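PDB 6U4B: WbbM protein from Klebsiella pneumoniae, which is a bifunctional glycosyltransferase and O-antigen polymerase that joins two probable transferase modules in one chain. Local coordinates for residues A[387-392]-A[402-407]; A[368-373]-A[393-398]. All blocks are in the same frame, centred on the assembly; numbering follows the deposited sequence.

Contact 1: A[387-392]-A[402-407]; sequences YARLFI and VVFIDS. With MG (magnesium ion), chain C.
The magnesium-binding DxD motif of a family 8 glycosyltransferase includes D406 in segment 402-407, on the central strand 402-405 of the GT-A-like fold, and R389 of the facing 3-10 turn reaches it across one face of the F404 ring. D406 divides its carboxylate between two partners. OD2 binds the magnesium ion at 2.1 Å, with D408 and H560 supplying the remaining protein ligands, while OD1 takes R389 NH1 in a salt bridge of 3.0 Å. Guanidinium and carboxylate lie nearly coplanar, their planes 26° apart.

On its way to the acid, the aliphatic part of R389 crosses the aromatic ring. CG sits over the centre of one face of F404, 3.6 Å from the ring centroid, a CH-pi contact only 12° off the ring normal, and CD lies 3.4 Å from F404 CE2. The chain then bends about the CG-CD bond (chi3 -72°), which stands the guanidinium steeply against the ring and brings NH1 toward OD1. NE is tied to a second acid, D506, which helps set the rotation of the group.

Away from this polar end the contact is purely apolar. I392, where helix 392-395 starts, brings CD1 to 3.8 Å from F404 CD1, its side chain crossing the phenylalanine at about a right angle, and sets CG2 4.1 Å from V402 CG1. The strand pairs in parallel with 302-309 and antiparallel with 477-479, so V402 and F404 are firmly placed to receive these groups.

R389 thus acts in the second shell of the metal: held by D506 and laid over F404, it probably steadies the D406 carboxylate by holding OD1, while OD2 faces the magnesium ion.

Contact 2: A[368-373]-A[393-398]; sequences NAFTEI and PQLFRR
F370 turns the edge of its ring to L395, with CZ 3.7 Å from L395 CD2 and CE1 4.1 Å from L395 CB. The pair packs a 3-10 turn that follows strand 360-366 against the short helix 392-395, both belonging to the Rossmann-like half of the GT-A-like domain. The two side chains cross at about a right angle, and the methyl CD2 lies near the plane of the ring. L395 reaches it because its CG is anti to the backbone N (chi1 -177°), carrying the branch out from the helix toward the turn. L338 of strand 333-340 touches both side chains, while the ring of F391 stacks with that of F370, so the phenyl group is packed by several parts of the chain.

Nearer the surface the contact thins out. I373 CG2 comes no closer than 4.2 Å to the CG methylene of Q394, and I373 is the last ordered residue before a short unmodelled gap. Next to it in the chain, the backbone of E372 pairs with F290, and that of L395 with L294, so one piece of chain ahead of strand 302-309 is bonded to both partners of the contact.

Each segment also closes its own turn with a side chain. T371 OG1 donates to N368 O at 3.0 Å. In the other, past the helix end, R397 gives NH2 to N291 O and folds NH1 back onto Q394 O at 2.7 Å, the donor standing 44° out of the carbonyl plane.

Overall arrangement
The two contacts interlock along the chain, 368-373 and 393-398 of contact 2 alternating with 387-392 and 402-407 of contact 1, and their centres lie 11 Å apart in the same family 8 domain. F391 joins them, with CE2 3.4 Å from F370 O, and V402 CG2 meets F396 CB at 4.2 Å. Helix 392-395 is shared: I392 serves contact 1, and Q394 and L395 serve contact 2. Contact 1 is mostly buried and leads from an apolar floor to the magnesium site through a salt bridge. Contact 2, only partly buried and away from the annotated sites, is apolar across its interface, its polar groups bonding within their own segment or to other parts of the chain.

Contact 1: A[387-392]-A[402-407]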
loop_
_atom_site.group_PDB
_atom_site.type_symbol
_atom_site.label_atom_id
_atom_site.label_comp_id
_atom_site.label_asym_id
_atom_site.label_seq_id
_atom_site.Cartn_x
_atom_site.Cartn_y
_atom_site.Cartn_z
ATOM N N TYR A 387 10.408 -27.832 -21.026
ATOM C CA TYR A 387 9.454 -28.219 -22.059
ATOM C C TYR A 387 8.022 -28.284 -21.538
ATOM O O TYR A 387 7.186 -28.976 -22.124
ATOM C CB TYR A 387 9.867 -29.560 -22.669
ATOM C CG TYR A 387 11.206 -29.506 -23.367
ATOM C CD1 TYR A 387 12.379 -29.825 -22.694
ATOM C CD2 TYR A 387 11.297 -29.121 -24.697
ATOM C CE1 TYR A 387 13.604 -29.768 -23.332
ATOM C CE2 TYR A 387 12.513 -29.058 -25.339
ATOM C CZ TYR A 387 13.663 -29.383 -24.656
ATOM O OH TYR A 387 14.873 -29.322 -25.307
ATOM N N ALA A 388 7.725 -27.554 -20.458
ATOM C CA ALA A 388 6.417 -27.652 -19.815
ATOM C C ALA A 388 5.283 -27.317 -20.777
ATOM O O ALA A 388 4.216 -27.942 -20.727
ATOM C CB ALA A 388 6.368 -26.731 -18.595
ATOM N N ARG A 389 5.492 -26.333 -21.658
ATOM C CA ARG A 389 4.437 -25.914 -22.576
ATOM C C ARG A 389 3.950 -27.063 -23.452
ATOM O O ARG A 389 2.765 -27.114 -23.805
ATOM C CB ARG A 389 4.930 -24.757 -23.448
ATOM C CG ARG A 389 4.976 -23.407 -22.738
ATOM C CD ARG A 389 5.460 -22.319 -23.684
ATOM N NE ARG A 389 6.886 -22.434 -23.964
ATOM C CZ ARG A 389 7.767 -21.453 -23.796
ATOM N NH1 ARG A 389 7.369 -20.262 -23.366
ATOM N NH2 ARG A 389 9.047 -21.657 -24.077
ATOM N N LEU A 390 4.840 -27.992 -23.811
ATOM C CA LEU A 390 4.452 -29.111 -24.663
ATOM C C LEU A 390 3.418 -30.015 -24.005
ATOM O O LEU A 390 2.677 -30.705 -24.712
ATOM C CB LEU A 390 5.678 -29.942 -25.039
ATOM C CG LEU A 390 6.828 -29.221 -25.737
ATOM C CD1 LEU A 390 7.925 -30.212 -26.097
ATOM C CD2 LEU A 390 6.331 -28.492 -26.974
ATOM N N PHE A 391 3.350 -30.028 -22.679
ATOM C CA PHE A 391 2.462 -30.931 -21.959
ATOM C C PHE A 391 1.119 -30.302 -21.622
ATOM O O PHE A 391 0.290 -30.957 -20.981
ATOM C CB PHE A 391 3.150 -31.425 -20.683
ATOM C CG PHE A 391 4.397 -32.219 -20.947
ATOM C CD1 PHE A 391 5.631 -31.591 -21.016
ATOM C CD2 PHE A 391 4.333 -33.587 -21.153
ATOM C CE1 PHE A 391 6.777 -32.316 -21.273
ATOM C CE2 PHE A 391 5.480 -34.322 -21.411
ATOM C CZ PHE A 391 6.704 -33.685 -21.471
ATOM N N ILE A 392 0.890 -29.054 -22.045
ATOM C CA ILE A 392 -0.392 -28.402 -21.758
ATOM C C ILE A 392 -1.575 -29.150 -22.359
ATOM O O ILE A 392 -2.572 -29.343 -21.646
ATOM C CB ILE A 392 -0.335 -26.924 -22.175
ATOM C CG1 ILE A 392 0.494 -26.136 -21.158
ATOM C CG2 ILE A 392 -1.737 -26.345 -22.303
ATOM C CD1 ILE A 392 0.917 -24.759 -21.631
ATOM N N VAL A 402 -7.101 -22.636 -23.090
ATOM C CA VAL A 402 -6.195 -22.325 -21.990
ATOM C C VAL A 402 -5.185 -21.289 -22.472
ATOM O O VAL A 402 -4.681 -21.374 -23.596
ATOM C CB VAL A 402 -5.483 -23.601 -21.490
ATOM C CG1 VAL A 402 -4.094 -23.286 -20.973
ATOM C CG2 VAL A 402 -6.315 -24.300 -20.425
ATOM N N VAL A 403 -4.890 -20.309 -21.620
ATOM C CA VAL A 403 -3.926 -19.256 -21.928
ATOM C C VAL A 403 -2.649 -19.522 -21.145
ATOM O O VAL A 403 -2.654 -19.486 -19.908
ATOM C CB VAL A 403 -4.482 -17.861 -21.603
ATOM C CG1 VAL A 403 -3.455 -16.793 -21.937
ATOM C CG2 VAL A 403 -5.780 -17.620 -22.355
ATOM N N PHE A 404 -1.557 -19.795 -21.858
ATOM C CA PHE A 404 -0.245 -19.850 -21.227
ATOM C C PHE A 404 0.436 -18.493 -21.321
ATOM O O PHE A 404 0.303 -17.783 -22.321
ATOM C CB PHE A 404 0.657 -20.911 -21.868
ATOM C CG PHE A 404 2.088 -20.839 -21.394
ATOM C CD1 PHE A 404 2.491 -21.548 -20.277
ATOM C CD2 PHE A 404 3.018 -20.033 -22.045
ATOM C CE1 PHE A 404 3.791 -21.471 -19.823
ATOM C CE2 PHE A 404 4.317 -19.943 -21.588
ATOM C CZ PHE A 404 4.705 -20.668 -20.481
ATOM N N ILE A 405 1.195 -18.151 -20.282
ATOM C CA ILE A 405 1.960 -16.909 -20.282
ATOM C C ILE A 405 3.270 -17.141 -19.543
ATOM O O ILE A 405 3.301 -17.803 -18.501
ATOM C CB ILE A 405 1.140 -15.748 -19.672
ATOM C CG1 ILE A 405 1.921 -14.431 -19.732
ATOM C CG2 ILE A 405 0.699 -16.070 -18.244
ATOM C CD1 ILE A 405 1.095 -13.222 -19.338
ATOM N N ASP A 406 4.355 -16.606 -20.101
ATOM C CA ASP A 406 5.656 -16.666 -19.446
ATOM C C ASP A 406 5.599 -16.024 -18.061
ATOM O O ASP A 406 4.824 -15.096 -17.809
ATOM C CB ASP A 406 6.712 -15.955 -20.294
ATOM C CG ASP A 406 7.439 -16.892 -21.236
ATOM O OD1 ASP A 406 7.006 -18.056 -21.387
ATOM O OD2 ASP A 406 8.455 -16.461 -21.823
ATOM N N SER A 407 6.451 -16.514 -17.161
ATOM C CA SER A 407 6.466 -16.004 -15.797
ATOM C C SER A 407 7.155 -14.652 -15.681
ATOM O O SER A 407 6.871 -13.909 -14.733
ATOM C CB SER A 407 7.143 -17.008 -14.862
ATOM O OG SER A 407 8.540 -17.060 -15.092
HETATM MG MG MG C . 9.901 -14.998 -21.214
#

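Contact 2: A[368-373]-A[393-398]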
loop_
_atom_site.group_PDB
_atom_site.type_symbol
_atom_site.label_atom_id
_atom_site.label_comp_id
_atom_site.label_asym_id
_atom_site.label_seq_id
_atom_site.Cartn_x
_atom_site.Cartn_y
_atom_site.Cartn_z
ATOM N N ASN A 368 7.394 -31.646 -12.617
ATOM C CA ASN A 368 8.313 -32.752 -12.851
ATOM C C ASN A 368 7.604 -34.073 -13.120
ATOM O O ASN A 368 8.259 -35.027 -13.552
ATOM C CB ASN A 368 9.260 -32.893 -11.661
ATOM C CG ASN A 368 10.120 -31.659 -11.463
ATOM O OD1 ASN A 368 11.023 -31.389 -12.256
ATOM N ND2 ASN A 368 9.840 -30.899 -10.409
ATOM N N ALA A 369 6.291 -34.150 -12.893
ATOM C CA ALA A 369 5.545 -35.344 -13.270
ATOM C C ALA A 369 5.522 -35.551 -14.779
ATOM O O ALA A 369 5.211 -36.655 -15.237
ATOM C CB ALA A 369 4.115 -35.263 -12.737
ATOM N N PHE A 370 5.844 -34.513 -15.557
ATOM C CA PHE A 370 5.810 -34.614 -17.010
ATOM C C PHE A 370 6.872 -35.556 -17.563
ATOM O O PHE A 370 6.744 -36.005 -18.706
ATOM C CB PHE A 370 5.974 -33.229 -17.639
ATOM C CG PHE A 370 4.794 -32.322 -17.429
ATOM C CD1 PHE A 370 3.544 -32.843 -17.145
ATOM C CD2 PHE A 370 4.938 -30.947 -17.523
ATOM C CE1 PHE A 370 2.457 -32.013 -16.955
ATOM C CE2 PHE A 370 3.853 -30.106 -17.333
ATOM C CZ PHE A 370 2.611 -30.641 -17.047
ATOM N N THR A 371 7.914 -35.867 -16.788
ATOM C CA THR A 371 8.955 -36.762 -17.277
ATOM C C THR A 371 8.510 -38.217 -17.330
ATOM O O THR A 371 9.272 -39.061 -17.815
ATOM C CB THR A 371 10.209 -36.650 -16.407
ATOM O OG1 THR A 371 9.911 -37.082 -15.074
ATOM C CG2 THR A 371 10.706 -35.213 -16.374
ATOM N N GLU A 372 7.305 -38.530 -16.855
ATOM C CA GLU A 372 6.832 -39.907 -16.772
ATOM C C GLU A 372 5.356 -39.998 -17.135
ATOM O O GLU A 372 4.581 -40.701 -16.480
ATOM C CB GLU A 372 7.085 -40.489 -15.382
ATOM C CG GLU A 372 6.779 -39.522 -14.245
ATOM C CD GLU A 372 7.093 -40.111 -12.885
ATOM O OE1 GLU A 372 6.193 -40.127 -12.019
ATOM O OE2 GLU A 372 8.240 -40.566 -12.689
ATOM N N ILE A 373 4.947 -39.296 -18.189
ATOM C CA ILE A 373 3.578 -39.408 -18.683
ATOM C C ILE A 373 3.371 -40.784 -19.308
ATOM O O ILE A 373 2.419 -41.492 -18.980
ATOM C CB ILE A 373 3.245 -38.297 -19.694
ATOM C CG1 ILE A 373 3.460 -36.916 -19.070
ATOM C CG2 ILE A 373 1.804 -38.431 -20.166
ATOM C CD1 ILE A 373 2.433 -36.561 -18.024
ATOM N N PRO A 393 -1.553 -29.604 -23.615
ATOM C CA PRO A 393 -2.718 -30.344 -24.134
ATOM C C PRO A 393 -3.007 -31.647 -23.403
ATOM O O PRO A 393 -4.131 -32.156 -23.503
ATOM C CB PRO A 393 -2.354 -30.598 -25.605
ATOM C CG PRO A 393 -0.876 -30.452 -25.667
ATOM C CD PRO A 393 -0.544 -29.393 -24.669
ATOM N N GLN A 394 -2.044 -32.206 -22.668
ATOM C CA GLN A 394 -2.296 -33.446 -21.940
ATOM C C GLN A 394 -2.826 -33.187 -20.533
ATOM O O GLN A 394 -3.869 -33.725 -20.151
ATOM C CB GLN A 394 -1.021 -34.294 -21.879
ATOM C CG GLN A 394 -1.226 -35.696 -21.305
ATOM C CD GLN A 394 -1.997 -36.619 -22.241
ATOM O OE1 GLN A 394 -2.336 -36.246 -23.366
ATOM N NE2 GLN A 394 -2.274 -37.833 -21.776
ATOM N N LEU A 395 -2.124 -32.362 -19.752
ATOM C CA LEU A 395 -2.557 -32.093 -18.384
ATOM C C LEU A 395 -3.891 -31.356 -18.357
ATOM O O LEU A 395 -4.733 -31.613 -17.487
ATOM C CB LEU A 395 -1.487 -31.290 -17.647
ATOM C CG LEU A 395 -1.764 -31.000 -16.170
ATOM C CD1 LEU A 395 -1.802 -32.299 -15.374
ATOM C CD2 LEU A 395 -0.732 -30.037 -15.598
ATOM N N PHE A 396 -4.107 -30.444 -19.307
ATOM C CA PHE A 396 -5.309 -29.620 -19.350
ATOM C C PHE A 396 -6.308 -30.101 -20.396
ATOM O O PHE A 396 -7.113 -29.307 -20.895
ATOM C CB PHE A 396 -4.931 -28.158 -19.597
ATOM C CG PHE A 396 -4.136 -27.552 -18.479
ATOM C CD1 PHE A 396 -4.777 -26.949 -17.410
ATOM C CD2 PHE A 396 -2.752 -27.604 -18.482
ATOM C CE1 PHE A 396 -4.056 -26.397 -16.373
ATOM C CE2 PHE A 396 -2.022 -27.053 -17.444
ATOM C CZ PHE A 396 -2.676 -26.450 -16.386
ATOM N N ARG A 397 -6.297 -31.399 -20.710
ATOM C CA ARG A 397 -7.141 -31.946 -21.767
ATOM C C ARG A 397 -8.632 -31.853 -21.460
ATOM O O ARG A 397 -9.442 -32.080 -22.364
ATOM C CB ARG A 397 -6.762 -33.404 -22.042
ATOM C CG ARG A 397 -6.939 -34.350 -20.857
ATOM C CD ARG A 397 -6.566 -35.776 -21.245
ATOM N NE ARG A 397 -6.626 -36.699 -20.115
ATOM C CZ ARG A 397 -5.627 -36.897 -19.261
ATOM N NH1 ARG A 397 -4.491 -36.227 -19.402
ATOM N NH2 ARG A 397 -5.767 -37.761 -18.262
ATOM N N ARG A 398 -9.014 -31.528 -20.228
ATOM C CA ARG A 398 -10.417 -31.336 -19.882
ATOM C C ARG A 398 -10.869 -29.890 -20.029
ATOM O O ARG A 398 -12.027 -29.582 -19.727
ATOM C CB ARG A 398 -10.677 -31.832 -18.457
ATOM C CG ARG A 398 -10.652 -33.345 -18.361
ATOM C CD ARG A 398 -10.549 -33.841 -16.935
ATOM N NE ARG A 398 -9.962 -35.177 -16.901
ATOM C CZ ARG A 398 -9.914 -35.952 -15.825
ATOM N NH1 ARG A 398 -10.428 -35.534 -14.677
ATOM N NH2 ARG A 398 -9.355 -37.152 -15.900
#